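Variant surface glycoprotein MITat 1.13 (Trypanosoma brucei, PDB 6Z8H) probably forms the protein coat of the parasite surface, whose replacement by antigenically distinct relatives lets the trypanosome evade the host immune response. Local coordinates at residues A[83-86]-A[87-90]; A[255-258]-A[259-263]; A[314-318]-A[319-323]. One frame throughout, in Å; residues are numbered along the deposited sequence.

Interaction 1 (A[83-86]-A[87-90]); sequences KILP and LLGA
With CG placed beside the backbone N and anti to the carbonyl carbon in both residues (chi1 -61° in Leu85, -78° in Leu88), the two leucines lean obliquely across one another, and CD2 of Leu85 meets CD1 of Leu88 at 3.9 Å. Leu87 has the same first torsion and is swung back over the preceding turn. Its CB lies 3.3 Å from the carbonyl O of Ile84, and its CD1 lies farther back, near the carbonyl O of Lys83. The segment illustrates how a long helix can pass through a proline without breaking. The N of Pro86 has no hydrogen to give to the turn before, and the backbone around it tightens locally into i to i+3 bonding. The N-H of Leu87 reaches the O of Ile84 at 2.9 Å, with a somewhat bent N-H...O angle of 149°, and the N-H of Leu88 reaches the O of Leu85 at 3.2 Å. Just beyond, ordered waters take the place of direct alpha-helical bonds. One receives the N-H of Gly89 and donates to Leu85 O at 2.8 Å, so that this oxygen holds both a water and the amide of Leu88. The other joins the N of Ala90 to Pro86 O, 2.7 Å from the water. The result is a hydrated kink in which buried polar groups remain paired. The Lys83 carbonyl, passed over by the amide of Leu87, is bonded instead to the hydroxyl of Tyr329. Within helix 78-129, Ile84, Leu87 and Leu88 pack on helix 34-75, the other arm of the hairpin, while Pro86 lies against Phe296, Met299 and Val300 of helix 294-304. Leu85 also touches Leu379 of the second subunit, placing the kink at the dimer interface.

Interaction 2 (A[255-258]-A[259-263]); sequences DFLG and SNATV. With NAG (2-acetamido-2-deoxy-beta-D-glucopyranose), chain E.
Backbone bonding sets the shape where Leu257 and Asn260 meet: the N-H of Asn260 returns to the carbonyl O of Leu257 at 2.9 Å and closes a type II' beta turn. Gly258 occupies the corner with positive phi, a conformation that favours glycine. Ser259 then stands at the N-cap of the following helix, though its hydroxyl makes no capping bond. A side-chain bond braces the entry to the turn: OD1 of Asp255 accepts the N-H of Gly258 at 3.0 Å in an Asx motif, the donor approaching from above the carboxylate plane.

The apolar contacts come from the two branches of Leu257. CD2 lies 3.7 Å from CB of Asn260, and CD1 reaches CB of Ala261 at 4.2 Å, so the leucine spreads under the first helical residues.

The covalent link is the glycosylation itself: ND2 of Asn260 is joined to C1 of the N-acetylglucosamine at 1.5 Å. One turn on, CG1 of Val263 touches the acetamido methyl C8 of the sugar at 4.0 Å.

Two waters supply the remaining bridges. One molecule lies 2.9 Å from Asn260 OD1 and 2.7 Å from the sugar's O6, and also bonds to Phe256 O, so it ties the glycan back to the loop. Another donates to Gly258 O and accepts from the N-H of Thr262, bridging turn and helix.

The turn links strand 247-253 to helix 260-273, with Leu257 lying on Val122 and Tyr123 of helix 78-129. Asp255 pairs through OD2 with Lys190, while Phe256 packs on Leu129 of helix 78-129 and on Ile160 of the second subunit.

Interaction 3 (A[314-318]-A[319-323]); sequences SDAPA and DEVNN
The backbone N of Asn322 bonds to the carbonyl O of Ala318 at 2.9 Å, and beside it Val321 N bonds to Pro317 O at 3.1 Å. One residue along, the carbonyl O of Asp319 is gripped by two donors from a single residue. The backbone N of Asn323 bonds to it at 3.0 Å, and the side-chain ND2 of the same asparagine comes still closer, at 2.8 Å. The hydrogen bond from ND2 is nearly straight (N-H...O 167°) and the oxygen lies in the plane of the Asn323 amide, but the donor sits above the carbonyl plane. The ND2 bond would restrain the rotation of the carboxamide, while the backbone N holds the same oxygen as an ordinary helical bond.

These bonds open helix 318-329, and the segment offers a worked example of helix initiation. Pro317 is the N-cap, and its ring has no polar group for a side-chain cap. The residue before it, Ala316, pairs with Val321 in the first turn: CB of Ala316 meets CG2 of Val321 at 4.0 Å, the spacing of residues that defines a hydrophobic staple. Chi1 of 172° in Val321 sets CG2 anti to the carbonyl carbon, from where it also borders the Pro317 carbonyl O at 3.6 Å.

On the outer face the pyrrolidine ring and Glu320 run side by side, with CG of Pro317 3.6 Å from CG of Glu320. A bend at chi2 (-74°) then carries the carboxylate away from the proline. Asp319 and Glu320 place negative charge in the first turn, where it would probably be favoured by the helix dipole. Beneath the staple, Ala316 and Val321 rest on Ile301 of helix 294-304 and on Leu305 just after it.

In the fold
Along the chain the three contacts follow in series, none nested in or crossing another, and each is local, so none closes a long loop. Interaction 1 comes near the start of helix 78-129, which then runs the length of the long helical hairpin formed with helix 34-75; its far end lies beside interaction 2, and the centres of interactions 1 and 2 are about 52 Å apart. There the turn at 255-263 leads from the five-stranded sheet into helix 260-273. The chain next returns to the opposite end, where interaction 3 starts helix 318-329, about 17 Å between centres from interaction 1. That helix ends at Tyr329, which packs on interaction 1. Interactions 1 and 2 both touch the second subunit.

Interaction 1 (A[83-86]-A[87-90])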
ATOM      1  N   LYS A  83       1.505  21.583 -36.759  1.00 25.17           N
ATOM      2  CA  LYS A  83       1.127  22.020 -35.408  1.00 26.12           C
ATOM      3  C   LYS A  83       1.357  20.926 -34.365  1.00 25.99           C
ATOM      4  O   LYS A  83       1.558  21.231 -33.198  1.00 27.26           O
ATOM      5  CB  LYS A  83      -0.347  22.450 -35.406  1.00 28.75           C
ATOM      6  CG  LYS A  83      -0.656  23.630 -36.382  1.00 27.95           C
ATOM      7  CD  LYS A  83      -2.144  23.934 -36.498  1.00 33.08           C
ATOM      8  CE  LYS A  83      -2.392  25.235 -37.238  1.00 46.55           C
ATOM      9  NZ  LYS A  83      -3.850  25.574 -37.261  1.00 57.81           N
ATOM     10  N   ILE A  84       1.403  19.660 -34.759  1.00 24.53           N
ATOM     11  CA  ILE A  84       1.576  18.559 -33.811  1.00 23.33           C
ATOM     12  C   ILE A  84       3.047  18.212 -33.593  1.00 23.19           C
ATOM     13  O   ILE A  84       3.447  17.869 -32.472  1.00 22.98           O
ATOM     14  CB  ILE A  84       0.790  17.340 -34.316  1.00 23.33           C
ATOM     15  CG1 ILE A  84      -0.686  17.684 -34.480  1.00 24.86           C
ATOM     16  CG2 ILE A  84       1.013  16.152 -33.412  1.00 24.66           C
ATOM     17  CD1 ILE A  84      -1.481  16.619 -35.118  1.00 26.01           C
ATOM     18  N   LEU A  85       3.872  18.289 -34.646  1.00 23.11           N
ATOM     19  CA  LEU A  85       5.270  17.896 -34.494  1.00 23.97           C
ATOM     20  C   LEU A  85       5.999  18.559 -33.331  1.00 23.96           C
ATOM     21  O   LEU A  85       6.768  17.861 -32.650  1.00 23.37           O
ATOM     22  CB  LEU A  85       6.017  18.070 -35.817  1.00 24.80           C
ATOM     23  CG  LEU A  85       5.503  17.243 -36.983  1.00 26.69           C
ATOM     24  CD1 LEU A  85       6.460  17.386 -38.183  1.00 27.41           C
ATOM     25  CD2 LEU A  85       5.318  15.791 -36.651  1.00 27.60           C
ATOM     26  N   PRO A  86       5.838  19.856 -33.051  1.00 22.89           N
ATOM     27  CA  PRO A  86       6.573  20.452 -31.922  1.00 22.35           C
ATOM     28  C   PRO A  86       6.147  19.930 -30.561  1.00 23.35           C
ATOM     29  O   PRO A  86       6.840  20.206 -29.579  1.00 24.29           O
ATOM     30  CB  PRO A  86       6.267  21.957 -32.041  1.00 24.39           C
ATOM     31  CG  PRO A  86       5.944  22.141 -33.516  1.00 25.78           C
ATOM     32  CD  PRO A  86       5.200  20.887 -33.893  1.00 24.97           C
ATOM     33  N   LEU A  87       5.031  19.222 -30.491  1.00 23.42           N
ATOM     34  CA  LEU A  87       4.573  18.655 -29.237  1.00 23.51           C
ATOM     35  C   LEU A  87       5.188  17.302 -28.953  1.00 22.93           C
ATOM     36  O   LEU A  87       5.175  16.866 -27.791  1.00 23.14           O
ATOM     37  CB  LEU A  87       3.054  18.558 -29.288  1.00 24.12           C
ATOM     38  CG  LEU A  87       2.293  19.839 -29.648  1.00 23.84           C
ATOM     39  CD1 LEU A  87       0.769  19.542 -29.801  1.00 25.50           C
ATOM     40  CD2 LEU A  87       2.535  20.992 -28.683  1.00 24.98           C
ATOM     41  N   LEU A  88       5.714  16.606 -29.955  1.00 22.52           N
ATOM     42  CA  LEU A  88       6.008  15.190 -29.745  1.00 21.51           C
ATOM     43  C   LEU A  88       7.214  14.951 -28.843  1.00 21.85           C
ATOM     44  O   LEU A  88       7.140  14.155 -27.909  1.00 22.90           O
ATOM     45  CB  LEU A  88       6.239  14.506 -31.090  1.00 21.08           C
ATOM     46  CG  LEU A  88       4.982  14.165 -31.882  1.00 22.83           C
ATOM     47  CD1 LEU A  88       5.321  13.822 -33.342  1.00 23.86           C
ATOM     48  CD2 LEU A  88       4.273  12.999 -31.316  1.00 25.85           C
ATOM     49  N   GLY A  89       8.337  15.597 -29.108  1.00 22.59           N
ATOM     50  CA  GLY A  89       9.529  15.389 -28.305  1.00 23.64           C
ATOM     51  C   GLY A  89       9.321  15.879 -26.883  1.00 23.77           C
ATOM     52  O   GLY A  89       9.677  15.206 -25.911  1.00 22.46           O
ATOM     53  N   ALA A  90       8.686  17.036 -26.752  1.00 24.96           N
ATOM     54  CA  ALA A  90       8.401  17.602 -25.441  1.00 24.33           C
ATOM     55  C   ALA A  90       7.463  16.687 -24.662  1.00 23.46           C
ATOM     56  O   ALA A  90       7.609  16.515 -23.438  1.00 23.97           O
ATOM     57  CB  ALA A  90       7.824  19.019 -25.619  1.00 25.12           C
TER
HETATM   58  O   HOH W   1       9.089  17.378 -31.251  1.00 19.19           O
HETATM   59  O   HOH W   2       9.134  18.943 -28.846  1.00 20.39           O

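Interaction 2 (A[255-258]-A[259-263])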
ATOM      1  N   ASP A 255       5.965  -0.912  27.347  1.00 28.05           N
ATOM      2  CA  ASP A 255       6.246  -0.169  26.089  1.00 29.62           C
ATOM      3  C   ASP A 255       5.637  -0.931  24.901  1.00 28.92           C
ATOM      4  O   ASP A 255       6.334  -1.768  24.352  1.00 29.18           O
ATOM      5  CB  ASP A 255       7.737   0.020  25.923  1.00 31.88           C
ATOM      6  CG  ASP A 255       8.060   0.856  24.712  1.00 34.56           C
ATOM      7  OD1 ASP A 255       7.129   1.269  24.062  1.00 33.52           O
ATOM      8  OD2 ASP A 255       9.185   1.210  24.559  1.00 36.85           O
ATOM      9  N   PHE A 256       4.402  -0.625  24.550  1.00 27.82           N
ATOM     10  CA  PHE A 256       3.710  -1.354  23.490  1.00 26.39           C
ATOM     11  C   PHE A 256       4.218  -0.969  22.108  1.00 28.30           C
ATOM     12  O   PHE A 256       4.468  -1.837  21.266  1.00 28.10           O
ATOM     13  CB  PHE A 256       2.215  -1.093  23.575  1.00 27.41           C
ATOM     14  CG  PHE A 256       1.537  -1.846  24.701  1.00 26.58           C
ATOM     15  CD1 PHE A 256       1.138  -3.148  24.498  1.00 26.43           C
ATOM     16  CD2 PHE A 256       1.302  -1.260  25.959  1.00 26.34           C
ATOM     17  CE1 PHE A 256       0.525  -3.876  25.525  1.00 27.36           C
ATOM     18  CE2 PHE A 256       0.661  -1.977  26.968  1.00 26.89           C
ATOM     19  CZ  PHE A 256       0.284  -3.286  26.746  1.00 27.33           C
ATOM     20  N   LEU A 257       4.374   0.327  21.857  1.00 28.49           N
ATOM     21  CA  LEU A 257       4.711   0.778  20.507  1.00 29.39           C
ATOM     22  C   LEU A 257       6.180   0.573  20.174  1.00 29.72           C
ATOM     23  O   LEU A 257       6.534   0.426  18.992  1.00 29.91           O
ATOM     24  CB  LEU A 257       4.380   2.259  20.338  1.00 29.24           C
ATOM     25  CG  LEU A 257       3.078   2.640  19.621  1.00 30.11           C
ATOM     26  CD1 LEU A 257       2.812   4.138  19.736  1.00 29.10           C
ATOM     27  CD2 LEU A 257       3.127   2.196  18.203  1.00 27.84           C
ATOM     28  N   GLY A 258       7.052   0.602  21.167  1.00 31.45           N
ATOM     29  CA  GLY A 258       8.471   0.553  20.869  1.00 32.23           C
ATOM     30  C   GLY A 258       8.830   1.668  19.913  1.00 33.53           C
ATOM     31  O   GLY A 258       8.468   2.826  20.113  1.00 35.62           O
ATOM     32  N   SER A 259       9.536   1.308  18.854  1.00 33.27           N
ATOM     33  CA  SER A 259       9.955   2.272  17.850  1.00 33.13           C
ATOM     34  C   SER A 259       9.028   2.301  16.640  1.00 31.38           C
ATOM     35  O   SER A 259       9.394   2.884  15.618  1.00 32.09           O
ATOM     36  CB  SER A 259      11.402   1.998  17.451  1.00 34.33           C
ATOM     37  OG  SER A 259      11.561   0.766  16.780  1.00 35.79           O
ATOM     38  N   ASN A 260       7.844   1.697  16.728  1.00 30.04           N
ATOM     39  CA  ASN A 260       6.987   1.577  15.550  1.00 28.91           C
ATOM     40  C   ASN A 260       6.549   2.944  15.046  1.00 30.23           C
ATOM     41  O   ASN A 260       6.496   3.176  13.831  1.00 30.48           O
ATOM     42  CB  ASN A 260       5.722   0.801  15.889  1.00 27.52           C
ATOM     43  CG  ASN A 260       5.892  -0.717  15.907  1.00 27.45           C
ATOM     44  OD1 ASN A 260       4.920  -1.421  16.196  1.00 25.88           O
ATOM     45  ND2 ASN A 260       7.090  -1.225  15.634  1.00 27.14           N
ATOM     46  N   ALA A 261       6.212   3.859  15.959  1.00 30.25           N
ATOM     47  CA  ALA A 261       5.762   5.172  15.518  1.00 30.16           C
ATOM     48  C   ALA A 261       6.928   6.009  15.017  1.00 30.71           C
ATOM     49  O   ALA A 261       6.776   6.780  14.067  1.00 32.08           O
ATOM     50  CB  ALA A 261       5.038   5.896  16.642  1.00 32.02           C
ATOM     51  N   THR A 262       8.107   5.850  15.621  1.00 31.34           N
ATOM     52  CA  THR A 262       9.289   6.557  15.148  1.00 32.69           C
ATOM     53  C   THR A 262       9.649   6.116  13.743  1.00 31.63           C
ATOM     54  O   THR A 262       9.968   6.951  12.900  1.00 31.81           O
ATOM     55  CB  THR A 262      10.458   6.285  16.097  1.00 35.11           C
ATOM     56  OG1 THR A 262      10.087   6.620  17.437  1.00 37.47           O
ATOM     57  CG2 THR A 262      11.699   7.057  15.673  1.00 36.01           C
ATOM     58  N   VAL A 263       9.606   4.809  13.470  1.00 31.85           N
ATOM     59  CA  VAL A 263       9.949   4.289  12.149  1.00 32.26           C
ATOM     60  C   VAL A 263       8.938   4.739  11.105  1.00 30.44           C
ATOM     61  O   VAL A 263       9.305   5.010   9.956  1.00 31.46           O
ATOM     62  CB  VAL A 263      10.061   2.758  12.244  1.00 32.76           C
ATOM     63  CG1 VAL A 263      10.027   2.109  10.925  1.00 34.08           C
ATOM     64  CG2 VAL A 263      11.329   2.363  13.009  1.00 32.87           C
TER
HETATM   65  C1  NAG E 501       7.194  -2.765  15.512  1.00 26.87           C
HETATM   66  C2  NAG E 501       8.273  -3.168  14.402  1.00 28.48           C
HETATM   67  C3  NAG E 501       8.509  -4.626  14.343  1.00 28.13           C
HETATM   68  C4  NAG E 501       8.763  -5.158  15.733  1.00 28.19           C
HETATM   69  C5  NAG E 501       7.646  -4.666  16.620  1.00 26.89           C
HETATM   70  C6  NAG E 501       7.793  -5.173  18.034  1.00 27.54           C
HETATM   71  C7  NAG E 501       8.720  -1.847  12.376  1.00 28.74           C
HETATM   72  C8  NAG E 501       8.121  -1.365  11.118  1.00 27.50           C
HETATM   73  N2  NAG E 501       7.875  -2.570  13.119  1.00 27.69           N
HETATM   74  O3  NAG E 501       9.636  -4.888  13.543  1.00 29.89           O
HETATM   75  O4  NAG E 501       8.624  -6.493  15.482  1.00 29.00           O
HETATM   76  O5  NAG E 501       7.675  -3.291  16.691  1.00 26.56           O
HETATM   77  O6  NAG E 501       6.566  -5.031  18.688  1.00 29.09           O
HETATM   78  O7  NAG E 501       9.845  -1.638  12.621  1.00 30.52           O
HETATM   79  O   HOH W   3       5.151  -2.767  18.743  1.00 24.14           O
HETATM   80  O   HOH W   4       7.373   4.579  18.423  1.00 27.29           O

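Interaction 3 (A[314-318]-A[319-323])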
ATOM      1  N   SER A 314      18.372  29.582 -31.735  1.00 38.31           N
ATOM      2  CA  SER A 314      18.766  30.850 -32.328  1.00 39.89           C
ATOM      3  C   SER A 314      18.675  30.861 -33.850  1.00 38.66           C
ATOM      4  O   SER A 314      18.970  31.898 -34.460  1.00 40.08           O
ATOM      5  CB  SER A 314      20.199  31.199 -31.896  1.00 41.81           C
ATOM      6  OG  SER A 314      21.098  30.125 -32.143  1.00 43.32           O
ATOM      7  N   ASP A 315      18.247  29.764 -34.474  1.00 37.74           N
ATOM      8  CA  ASP A 315      18.255  29.663 -35.929  1.00 35.81           C
ATOM      9  C   ASP A 315      17.121  30.424 -36.604  1.00 36.27           C
ATOM     10  O   ASP A 315      17.121  30.519 -37.835  1.00 38.22           O
ATOM     11  CB  ASP A 315      18.221  28.193 -36.370  1.00 35.58           C
ATOM     12  CG  ASP A 315      19.561  27.520 -36.207  1.00 37.66           C
ATOM     13  OD1 ASP A 315      20.576  28.270 -36.117  1.00 39.46           O
ATOM     14  OD2 ASP A 315      19.619  26.273 -36.206  1.00 38.04           O
ATOM     15  N   ALA A 316      16.151  30.939 -35.852  1.00 36.93           N
ATOM     16  CA  ALA A 316      15.157  31.861 -36.375  1.00 37.32           C
ATOM     17  C   ALA A 316      15.008  33.007 -35.389  1.00 38.13           C
ATOM     18  O   ALA A 316      15.251  32.828 -34.196  1.00 39.36           O
ATOM     19  CB  ALA A 316      13.792  31.198 -36.584  1.00 36.61           C
ATOM     20  N   PRO A 317      14.668  34.207 -35.863  1.00 38.67           N
ATOM     21  CA  PRO A 317      14.440  35.315 -34.925  1.00 39.28           C
ATOM     22  C   PRO A 317      13.327  34.989 -33.939  1.00 40.53           C
ATOM     23  O   PRO A 317      12.309  34.391 -34.296  1.00 41.23           O
ATOM     24  CB  PRO A 317      14.075  36.495 -35.842  1.00 40.70           C
ATOM     25  CG  PRO A 317      13.627  35.847 -37.139  1.00 41.87           C
ATOM     26  CD  PRO A 317      14.426  34.590 -37.264  1.00 38.72           C
ATOM     27  N   ALA A 318      13.540  35.392 -32.679  1.00 41.38           N
ATOM     28  CA  ALA A 318      12.595  35.076 -31.613  1.00 41.95           C
ATOM     29  C   ALA A 318      11.201  35.611 -31.903  1.00 41.67           C
ATOM     30  O   ALA A 318      10.207  34.999 -31.500  1.00 41.31           O
ATOM     31  CB  ALA A 318      13.118  35.633 -30.294  1.00 42.24           C
ATOM     32  N   ASP A 319      11.127  36.759 -32.525  1.00 42.17           N
ATOM     33  CA  ASP A 319       9.823  37.272 -32.941  1.00 42.82           C
ATOM     34  C   ASP A 319       9.166  36.238 -33.839  1.00 41.03           C
ATOM     35  O   ASP A 319       8.064  36.002 -33.598  1.00 40.64           O
ATOM     36  CB  ASP A 319       9.939  38.608 -33.659  1.00 45.10           C
ATOM     37  CG  ASP A 319       9.849  39.764 -32.702  1.00 49.32           C
ATOM     38  OD1 ASP A 319       9.838  40.898 -33.197  1.00 51.42           O
ATOM     39  OD2 ASP A 319       9.784  39.504 -31.488  1.00 50.37           O
ATOM     40  N   GLU A 320       9.780  35.753 -34.909  1.00 39.88           N
ATOM     41  CA  GLU A 320       9.141  34.835 -35.843  1.00 38.46           C
ATOM     42  C   GLU A 320       8.697  33.572 -35.126  1.00 35.69           C
ATOM     43  O   GLU A 320       7.623  33.048 -35.407  1.00 35.67           O
ATOM     44  CB  GLU A 320      10.074  34.501 -37.011  1.00 39.02           C
ATOM     45  CG  GLU A 320      10.173  35.595 -38.066  1.00 41.21           C
ATOM     46  CD  GLU A 320       8.927  35.683 -38.939  1.00 44.44           C
ATOM     47  OE1 GLU A 320       8.644  34.717 -39.687  1.00 45.58           O
ATOM     48  OE2 GLU A 320       8.231  36.725 -38.875  1.00 46.39           O
ATOM     49  N   VAL A 321       9.505  33.095 -34.179  1.00 33.77           N
ATOM     50  CA  VAL A 321       9.125  31.935 -33.371  1.00 33.92           C
ATOM     51  C   VAL A 321       7.858  32.229 -32.580  1.00 33.61           C
ATOM     52  O   VAL A 321       6.931  31.415 -32.531  1.00 33.94           O
ATOM     53  CB  VAL A 321      10.286  31.524 -32.446  1.00 33.31           C
ATOM     54  CG1 VAL A 321       9.840  30.460 -31.457  1.00 33.43           C
ATOM     55  CG2 VAL A 321      11.468  31.044 -33.272  1.00 33.65           C
ATOM     56  N   ASN A 322       7.785  33.403 -31.954  1.00 34.61           N
ATOM     57  CA  ASN A 322       6.598  33.714 -31.167  1.00 35.21           C
ATOM     58  C   ASN A 322       5.365  33.859 -32.048  1.00 34.63           C
ATOM     59  O   ASN A 322       4.273  33.425 -31.666  1.00 36.43           O
ATOM     60  CB  ASN A 322       6.837  34.985 -30.363  1.00 39.46           C
ATOM     61  CG  ASN A 322       7.715  34.745 -29.157  1.00 44.26           C
ATOM     62  OD1 ASN A 322       7.511  33.786 -28.408  1.00 47.23           O
ATOM     63  ND2 ASN A 322       8.700  35.620 -28.956  1.00 46.40           N
ATOM     64  N   ASN A 323       5.507  34.484 -33.220  1.00 35.64           N
ATOM     65  CA  ASN A 323       4.368  34.595 -34.127  1.00 36.19           C
ATOM     66  C   ASN A 323       3.906  33.225 -34.612  1.00 34.38           C
ATOM     67  O   ASN A 323       2.706  32.998 -34.799  1.00 34.14           O
ATOM     68  CB  ASN A 323       4.721  35.518 -35.289  1.00 38.09           C
ATOM     69  CG  ASN A 323       4.682  36.961 -34.882  1.00 41.64           C
ATOM     70  OD1 ASN A 323       3.671  37.633 -35.063  1.00 45.43           O
ATOM     71  ND2 ASN A 323       5.775  37.444 -34.298  1.00 43.29           N
TER